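Long-range contacts in flagellar pocket-related cytoskeletal protein (Trypanosoma brucei, PDB 6SJQ), which belongs to the trypanosome flagellar pocket collar and, through this N-terminal ubiquitin-fold domain with its long structured loop, probably binds partner proteins: residues A[12-17]-A[44-49]; A[57-62]-A[89-94]; A[64-69]-A[85-90]. All coordinates share one frame; numbering follows the deposited sequence.

Overall arrangement
All three contacts meet on one mixed sheet, whose strands 6-14 and 87-92 run side by side. Contact 1 joins the hairpin end of strand 6-14 to the C-terminal end of helix 31-49. About 11 Å away, centre to centre, contact 2 lays the loop before strand 63-68 against the end of strand 87-92; I14 CD1 lies 3.7 Å from F59 CD2, so the two share one hydrophobic layer. Contact 3, centred about 15 Å from contact 2, pairs strands 63-68 and 87-92 and shares L89 and Y90 with it. Contacts 1 and 3, about 20 Å apart, lie on opposite sides of the chain's centre, yet D13 OD2 and Y90 OH, unusually close at 2.4 Å, probably hydrogen-bond.

Contact 1 of 3, residues A[12-17]-A[44-49]; sequences ADIFNN and NEISLR
F15 lays its ring alongside the last turn of helix 31-49, against I46 and R49. From CB the side chain runs toward the helix; chi1 of -63° puts CG anti to the carbonyl carbon and leads the ring out to the helix. CD2 meets CB of R49 at 3.8 Å, an oblique approach. CE2, one atom further out, has the carbonyl O of I46 at 3.8 Å, at the ring edge and near its plane. At the tip CZ rests 4.2 Å from CG2 of I46. The other link is aliphatic: CG2 of I14, the branch anti to the backbone N, touches CG1 of I46 at 3.9 Å, and the two isoleucines cross at about a right angle. E45 adds its CG beside the same methyl of I14, while its carboxylate turns to R49, whose NE makes a salt bridge to E45 OE2 at 2.8 Å, nearly straight (165°) but from well above the carboxylate plane. A type I' turn from I14 to N17 sets F15 at the hairpin tip, where H99 and P51 also meet its ring. V19 of strand 17-25, the other arm of the hairpin, touches both I14 and E45.

Contact 2 of 3, residues A[57-62]-A[89-94]; sequences HKFHSS and LYVFQP
H60 and S62 each donate a backbone hydrogen bond across to 89-94. The N-H of H60 meets OE1 of Q93 at 3.0 Å, tilted 28° from the carbonyl plane, and the N of S62 reaches O of F92 at 2.8 Å from above that carbonyl's plane. Water 1 donates to O of K58; its approach to OE1 of Q93, 2.5 Å, is unusually short and so doubtful in detail. Stacking comes next: the amide of Q93 lies over one face of the F59 ring, the planes only 16° apart, and its CG makes a CH-pi contact 3.7 Å from the ring centroid. An extended chain beyond CG (chi2 -169°) carries the amide along that face. Among apolar contacts, CG1 of V91 meets CE1 of F59 at 3.6 Å, near the ring plane, and CB of S61 at the same distance. A weaker C-H...O contact runs from CA of Q93 to O of H60 (3.2 Å). In one of its two conformers, the S61 hydroxyl bonds E39 of helix 31-49. Thus the loop leading into strand 63-68 crosses the end of strand 87-92, with F59 set against F42 of helix 31-49 and A12 and I14 of strand 6-14.

Contact 3 of 3, residues A[64-69]-A[85-90]; sequences IKMYDE and DYCQLY
K65 and Y90 exchange two backbone hydrogen bonds, N of K65 to O of Y90 and N of Y90 to O of K65, each 2.9 Å long. The O of K65 also receives a C-H...O contact from CA of L89 at 3.2 Å. A third bond, N of Y67 to O of Q88 at 2.9 Å, is nearly straight (170°). Just past it water 2 takes over, accepting from N of Q88 and donating to O of Y67, where direct bonding between the strands gives way. On the face turned to the helix, M66 and L89 form a non-hydrogen-bonded pair: CD2 of L89 presses on CB of M66 at 3.5 Å, a tight fit, and CD1 lies 4.1 Å from CG2 of I64. Further along, SD of M66 meets SG of C87 at 4.0 Å. The opposite face carries K65 and Y90. NE2 of Q88 donates to O of L89, the next residue, at 3.1 Å, and also to N20. L34 of helix 31-49 covers I64 and L89. This antiparallel pairing, with strand 87-92 placed parallel to strand 6-14 on its far side, gives the 2-1-5-3-4 strand order characteristic of the ubiquitin fold.

Contact 1 of 3, residues A[12-17]-A[44-49]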
# COMPACT_ATOMS: atom_id res chain seq x y z
N ALA A 12 1.09 -4.29 0.62
CA ALA A 12 2.44 -4.40 0.06
C ALA A 12 3.23 -5.46 0.81
O ALA A 12 2.84 -5.87 1.92
CB ALA A 12 3.17 -3.05 0.13
N ASP A 13 4.34 -5.89 0.22
CA ASP A 13 5.25 -6.78 0.94
C ASP A 13 6.36 -5.99 1.60
O ASP A 13 7.17 -5.37 0.93
CB ASP A 13 5.79 -7.86 0.02
CG ASP A 13 4.76 -8.94 -0.25
OD1 ASP A 13 4.43 -9.68 0.70
OD2 ASP A 13 4.25 -9.03 -1.39
N ILE A 14 6.38 -6.01 2.94
CA ILE A 14 7.40 -5.29 3.70
C ILE A 14 8.21 -6.27 4.57
O ILE A 14 7.67 -6.91 5.47
CB ILE A 14 6.77 -4.20 4.59
CG1 ILE A 14 5.81 -3.29 3.78
CG2 ILE A 14 7.86 -3.40 5.31
CD1 ILE A 14 6.46 -2.31 2.80
N PHE A 15 9.51 -6.36 4.30
CA PHE A 15 10.40 -7.34 4.96
C PHE A 15 9.81 -8.74 5.06
O PHE A 15 9.78 -9.32 6.15
CB PHE A 15 10.77 -6.89 6.38
CG PHE A 15 11.53 -5.61 6.41
CD1 PHE A 15 12.79 -5.53 5.85
CD2 PHE A 15 11.00 -4.50 7.03
CE1 PHE A 15 13.52 -4.35 5.88
CE2 PHE A 15 11.72 -3.30 7.09
CZ PHE A 15 12.98 -3.23 6.51
N ASN A 16 9.32 -9.28 3.96
CA ASN A 16 8.76 -10.64 3.97
C ASN A 16 7.50 -10.84 4.82
O ASN A 16 7.19 -11.97 5.22
CB ASN A 16 9.83 -11.67 4.38
CG ASN A 16 10.78 -12.02 3.26
OD1 ASN A 16 10.37 -12.20 2.11
ND2 ASN A 16 12.07 -12.15 3.59
N ASN A 17 6.77 -9.77 5.10
CA ASN A 17 5.40 -9.90 5.62
C ASN A 17 4.48 -9.13 4.69
O ASN A 17 4.84 -8.07 4.20
CB ASN A 17 5.29 -9.32 7.03
CG ASN A 17 6.11 -10.10 8.04
OD1 ASN A 17 7.11 -9.60 8.56
ND2 ASN A 17 5.69 -11.33 8.33
N ASN A 44 6.45 4.65 6.78
CA ASN A 44 6.34 4.59 8.24
C ASN A 44 6.44 3.17 8.75
O ASN A 44 7.09 2.93 9.78
CB ASN A 44 5.06 5.25 8.74
CG ASN A 44 5.12 6.76 8.64
OD1 ASN A 44 6.21 7.34 8.51
ND2 ASN A 44 3.96 7.42 8.70
N GLU A 45 5.83 2.22 8.04
CA GLU A 45 5.93 0.81 8.40
C GLU A 45 7.38 0.31 8.28
O GLU A 45 7.87 -0.36 9.19
CB GLU A 45 4.96 -0.04 7.56
CG GLU A 45 4.97 -1.53 7.88
CD GLU A 45 4.25 -1.89 9.15
OE1 GLU A 45 3.75 -0.98 9.86
OE2 GLU A 45 4.15 -3.10 9.45
N ILE A 46 8.06 0.63 7.18
CA ILE A 46 9.48 0.30 7.05
C ILE A 46 10.31 0.83 8.23
O ILE A 46 11.11 0.07 8.80
CB ILE A 46 10.10 0.81 5.73
CG1 ILE A 46 9.52 0.02 4.56
CG2 ILE A 46 11.65 0.71 5.77
CD1 ILE A 46 9.88 0.65 3.18
N SER A 47 10.12 2.09 8.60
CA SER A 47 10.89 2.69 9.69
C SER A 47 10.68 1.94 11.00
O SER A 47 11.64 1.69 11.75
CB SER A 47 10.52 4.16 9.89
OG SER A 47 11.60 4.84 10.49
N LEU A 48 9.43 1.59 11.26
CA LEU A 48 9.05 0.86 12.47
C LEU A 48 9.65 -0.54 12.50
O LEU A 48 10.15 -0.99 13.54
CB LEU A 48 7.52 0.73 12.51
CG LEU A 48 7.05 -0.18 13.64
CD1 LEU A 48 7.40 0.42 15.00
CD2 LEU A 48 5.57 -0.42 13.52
N ARG A 49 9.62 -1.23 11.36
CA ARG A 49 10.01 -2.65 11.29
C ARG A 49 11.51 -2.88 11.01
O ARG A 49 12.01 -4.00 11.13
CB ARG A 49 9.20 -3.39 10.19
CG ARG A 49 7.69 -3.29 10.29
CD ARG A 49 7.15 -4.01 11.50
NE ARG A 49 5.71 -3.84 11.62
CZ ARG A 49 4.99 -4.20 12.69
NH1 ARG A 49 5.59 -4.75 13.74
NH2 ARG A 49 3.68 -4.00 12.70

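Contact 2 of 3, residues A[57-62]-A[89-94]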
# COMPACT_ATOMS: atom_id res chain seq x y z
N HIS A 57 15.49 3.57 4.82
CA HIS A 57 15.06 3.80 3.45
C HIS A 57 13.55 4.04 3.38
O HIS A 57 12.83 3.84 4.38
CB HIS A 57 15.46 2.62 2.55
CG HIS A 57 14.86 1.31 2.97
ND1 HIS A 57 15.43 0.52 3.94
CD2 HIS A 57 13.77 0.65 2.52
CE1 HIS A 57 14.69 -0.58 4.09
NE2 HIS A 57 13.68 -0.52 3.25
N LYS A 58 13.07 4.47 2.22
CA LYS A 58 11.67 4.83 2.05
C LYS A 58 11.00 3.81 1.17
O LYS A 58 11.68 3.04 0.48
CB LYS A 58 11.54 6.21 1.38
CG LYS A 58 12.14 7.36 2.18
CD LYS A 58 11.40 7.58 3.49
CE LYS A 58 11.94 8.83 4.20
NZ LYS A 58 11.03 9.26 5.31
N PHE A 59 9.67 3.79 1.17
CA PHE A 59 8.93 2.96 0.23
C PHE A 59 8.75 3.77 -1.06
O PHE A 59 8.35 4.94 -1.02
CB PHE A 59 7.58 2.60 0.83
CG PHE A 59 6.73 1.70 -0.04
CD1 PHE A 59 5.97 2.22 -1.07
CD2 PHE A 59 6.69 0.33 0.20
CE1 PHE A 59 5.19 1.38 -1.87
CE2 PHE A 59 5.90 -0.51 -0.58
CZ PHE A 59 5.16 0.02 -1.63
N HIS A 60 9.05 3.15 -2.20
CA HIS A 60 8.84 3.80 -3.49
C HIS A 60 7.90 2.97 -4.34
O HIS A 60 8.23 1.83 -4.69
CB HIS A 60 10.17 3.97 -4.22
CG HIS A 60 11.18 4.75 -3.44
ND1 HIS A 60 11.09 6.11 -3.26
CD2 HIS A 60 12.31 4.36 -2.80
CE1 HIS A 60 12.12 6.53 -2.55
NE2 HIS A 60 12.88 5.48 -2.26
N SER A 61 6.75 3.53 -4.70
CA SER A 61 5.76 2.82 -5.51
C SER A 61 6.18 2.79 -6.98
O SER A 61 6.61 3.80 -7.53
CB SER A 61 4.43 3.52 -5.39
OG SER A 61 4.49 4.77 -6.05
N SER A 62 6.06 1.63 -7.62
CA SER A 62 6.42 1.49 -9.03
C SER A 62 5.24 1.13 -9.93
O SER A 62 5.21 1.48 -11.11
CB SER A 62 7.54 0.47 -9.22
OG SER A 62 7.17 -0.81 -8.73
N LEU A 89 -6.08 -2.66 -3.07
CA LEU A 89 -4.95 -2.35 -3.93
C LEU A 89 -3.69 -3.11 -3.48
O LEU A 89 -3.54 -3.44 -2.30
CB LEU A 89 -4.64 -0.84 -3.91
CG LEU A 89 -5.77 0.14 -4.23
CD1 LEU A 89 -5.21 1.55 -4.26
CD2 LEU A 89 -6.42 -0.22 -5.54
N TYR A 90 -2.79 -3.38 -4.41
CA TYR A 90 -1.47 -3.88 -4.05
C TYR A 90 -0.43 -2.98 -4.70
O TYR A 90 -0.54 -2.65 -5.89
CB TYR A 90 -1.27 -5.31 -4.53
CG TYR A 90 0.07 -5.88 -4.14
CD1 TYR A 90 0.27 -6.46 -2.89
CD2 TYR A 90 1.15 -5.82 -5.01
CE1 TYR A 90 1.52 -6.99 -2.54
CE2 TYR A 90 2.38 -6.35 -4.67
CZ TYR A 90 2.55 -6.93 -3.44
OH TYR A 90 3.79 -7.43 -3.12
N VAL A 91 0.60 -2.60 -3.96
CA VAL A 91 1.58 -1.66 -4.49
C VAL A 91 2.95 -2.31 -4.60
O VAL A 91 3.48 -2.85 -3.61
CB VAL A 91 1.66 -0.41 -3.60
CG1 VAL A 91 2.59 0.64 -4.25
CG2 VAL A 91 0.29 0.18 -3.40
N PHE A 92 3.52 -2.30 -5.82
CA PHE A 92 4.86 -2.83 -6.04
C PHE A 92 5.90 -1.73 -5.80
O PHE A 92 5.57 -0.52 -5.83
CB PHE A 92 5.03 -3.33 -7.48
CG PHE A 92 4.21 -4.55 -7.80
CD1 PHE A 92 4.79 -5.81 -7.76
CD2 PHE A 92 2.87 -4.45 -8.15
CE1 PHE A 92 4.05 -6.94 -8.05
CE2 PHE A 92 2.12 -5.58 -8.44
CZ PHE A 92 2.71 -6.82 -8.39
N GLN A 93 7.14 -2.16 -5.58
CA GLN A 93 8.31 -1.27 -5.60
C GLN A 93 9.28 -1.70 -6.70
O GLN A 93 9.24 -2.85 -7.15
CB GLN A 93 9.05 -1.35 -4.27
CG GLN A 93 8.27 -0.93 -3.04
CD GLN A 93 9.17 -0.77 -1.82
OE1 GLN A 93 9.82 0.28 -1.65
NE2 GLN A 93 9.22 -1.80 -0.98
N PRO A 94 10.18 -0.79 -7.11
CA PRO A 94 11.23 -1.26 -8.04
C PRO A 94 12.07 -2.30 -7.32
O PRO A 94 12.07 -2.30 -6.09
CB PRO A 94 12.07 -0.00 -8.28
CG PRO A 94 11.18 1.15 -7.92
CD PRO A 94 10.29 0.64 -6.82
O HOH W 1 12.11 0.45 -0.59

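Contact 3 of 3, residues A[64-69]-A[85-90]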
# COMPACT_ATOMS: atom_id res chain seq x y z
N ILE A 64 0.78 0.18 -9.23
CA ILE A 64 -0.31 -0.10 -8.31
C ILE A 64 -1.33 -0.92 -9.08
O ILE A 64 -1.71 -0.54 -10.19
CB ILE A 64 -0.97 1.20 -7.80
CG1 ILE A 64 0.05 2.01 -6.98
CG2 ILE A 64 -2.16 0.87 -6.92
CD1 ILE A 64 -0.50 3.32 -6.44
N LYS A 65 -1.75 -2.04 -8.51
CA LYS A 65 -2.88 -2.79 -9.06
C LYS A 65 -4.08 -2.77 -8.13
O LYS A 65 -3.93 -2.65 -6.92
CB LYS A 65 -2.47 -4.24 -9.31
CG LYS A 65 -1.41 -4.40 -10.38
CD LYS A 65 -1.29 -5.84 -10.79
CE LYS A 65 -0.20 -6.02 -11.83
NZ LYS A 65 -0.16 -7.46 -12.22
N MET A 66 -5.27 -2.91 -8.70
CA MET A 66 -6.51 -2.98 -7.94
C MET A 66 -7.14 -4.33 -8.23
O MET A 66 -7.14 -4.79 -9.38
CB MET A 66 -7.48 -1.88 -8.41
CG MET A 66 -8.86 -1.86 -7.67
SD MET A 66 -10.04 -0.58 -8.29
CE MET A 66 -10.47 -1.30 -9.86
N TYR A 67 -7.68 -4.99 -7.21
CA TYR A 67 -8.45 -6.19 -7.51
C TYR A 67 -9.85 -5.74 -7.91
O TYR A 67 -10.59 -5.17 -7.09
CB TYR A 67 -8.48 -7.17 -6.35
CG TYR A 67 -9.27 -8.39 -6.72
CD1 TYR A 67 -8.72 -9.35 -7.55
CD2 TYR A 67 -10.58 -8.55 -6.30
CE1 TYR A 67 -9.43 -10.45 -7.93
CE2 TYR A 67 -11.31 -9.66 -6.67
CZ TYR A 67 -10.72 -10.60 -7.49
OH TYR A 67 -11.41 -11.72 -7.89
N ASP A 68 -10.21 -5.99 -9.17
CA ASP A 68 -11.49 -5.56 -9.71
C ASP A 68 -12.51 -6.69 -9.56
O ASP A 68 -12.41 -7.71 -10.25
CB ASP A 68 -11.32 -5.17 -11.19
CG ASP A 68 -12.52 -4.42 -11.75
OD1 ASP A 68 -13.67 -4.79 -11.41
OD2 ASP A 68 -12.33 -3.44 -12.50
N GLU A 69 -13.49 -6.52 -8.68
CA GLU A 69 -14.47 -7.57 -8.47
C GLU A 69 -15.38 -7.73 -9.67
O GLU A 69 -15.90 -8.82 -9.89
CB GLU A 69 -15.31 -7.30 -7.22
CG GLU A 69 -14.57 -7.41 -5.91
CD GLU A 69 -15.53 -7.28 -4.73
OE1 GLU A 69 -16.76 -7.34 -4.95
OE2 GLU A 69 -15.06 -7.14 -3.59
N ASP A 85 -15.24 2.15 -3.06
CA ASP A 85 -15.07 2.12 -1.62
C ASP A 85 -14.70 0.73 -1.11
O ASP A 85 -15.35 -0.27 -1.42
CB ASP A 85 -16.32 2.61 -0.88
CG ASP A 85 -16.10 2.67 0.63
OD1 ASP A 85 -15.45 3.64 1.10
OD2 ASP A 85 -16.53 1.74 1.36
N TYR A 86 -13.63 0.71 -0.32
CA TYR A 86 -13.09 -0.46 0.34
C TYR A 86 -12.49 -1.45 -0.64
O TYR A 86 -12.28 -2.61 -0.30
CB TYR A 86 -14.09 -1.13 1.31
CG TYR A 86 -13.39 -1.60 2.57
CD1 TYR A 86 -13.13 -2.94 2.78
CD2 TYR A 86 -12.96 -0.69 3.52
CE1 TYR A 86 -12.47 -3.37 3.93
CE2 TYR A 86 -12.30 -1.11 4.67
CZ TYR A 86 -12.06 -2.45 4.87
OH TYR A 86 -11.40 -2.87 6.01
N CYS A 87 -12.19 -0.98 -1.84
CA CYS A 87 -11.48 -1.84 -2.79
C CYS A 87 -10.07 -2.16 -2.27
O CYS A 87 -9.55 -1.47 -1.39
CB CYS A 87 -11.44 -1.21 -4.19
SG CYS A 87 -10.32 0.19 -4.40
N GLN A 88 -9.50 -3.26 -2.78
CA GLN A 88 -8.17 -3.70 -2.38
C GLN A 88 -7.14 -3.38 -3.46
O GLN A 88 -7.29 -3.77 -4.61
CB GLN A 88 -8.17 -5.22 -2.15
CG GLN A 88 -6.80 -5.73 -1.71
CD GLN A 88 -6.48 -5.35 -0.28
OE1 GLN A 88 -7.19 -5.73 0.67
NE2 GLN A 88 -5.43 -4.54 -0.12
N LEU A 89 -6.08 -2.66 -3.07
CA LEU A 89 -4.95 -2.35 -3.93
C LEU A 89 -3.69 -3.11 -3.48
O LEU A 89 -3.54 -3.44 -2.30
CB LEU A 89 -4.64 -0.84 -3.91
CG LEU A 89 -5.77 0.14 -4.23
CD1 LEU A 89 -5.21 1.55 -4.26
CD2 LEU A 89 -6.42 -0.22 -5.54
N TYR A 90 -2.79 -3.38 -4.41
CA TYR A 90 -1.47 -3.88 -4.05
C TYR A 90 -0.43 -2.98 -4.70
O TYR A 90 -0.54 -2.65 -5.89
CB TYR A 90 -1.27 -5.31 -4.53
CG TYR A 90 0.07 -5.88 -4.14
CD1 TYR A 90 0.27 -6.46 -2.89
CD2 TYR A 90 1.15 -5.82 -5.01
CE1 TYR A 90 1.52 -6.99 -2.54
CE2 TYR A 90 2.38 -6.35 -4.67
CZ TYR A 90 2.55 -6.93 -3.44
OH TYR A 90 3.79 -7.43 -3.12
O HOH W 2 -11.16 -4.82 -4.47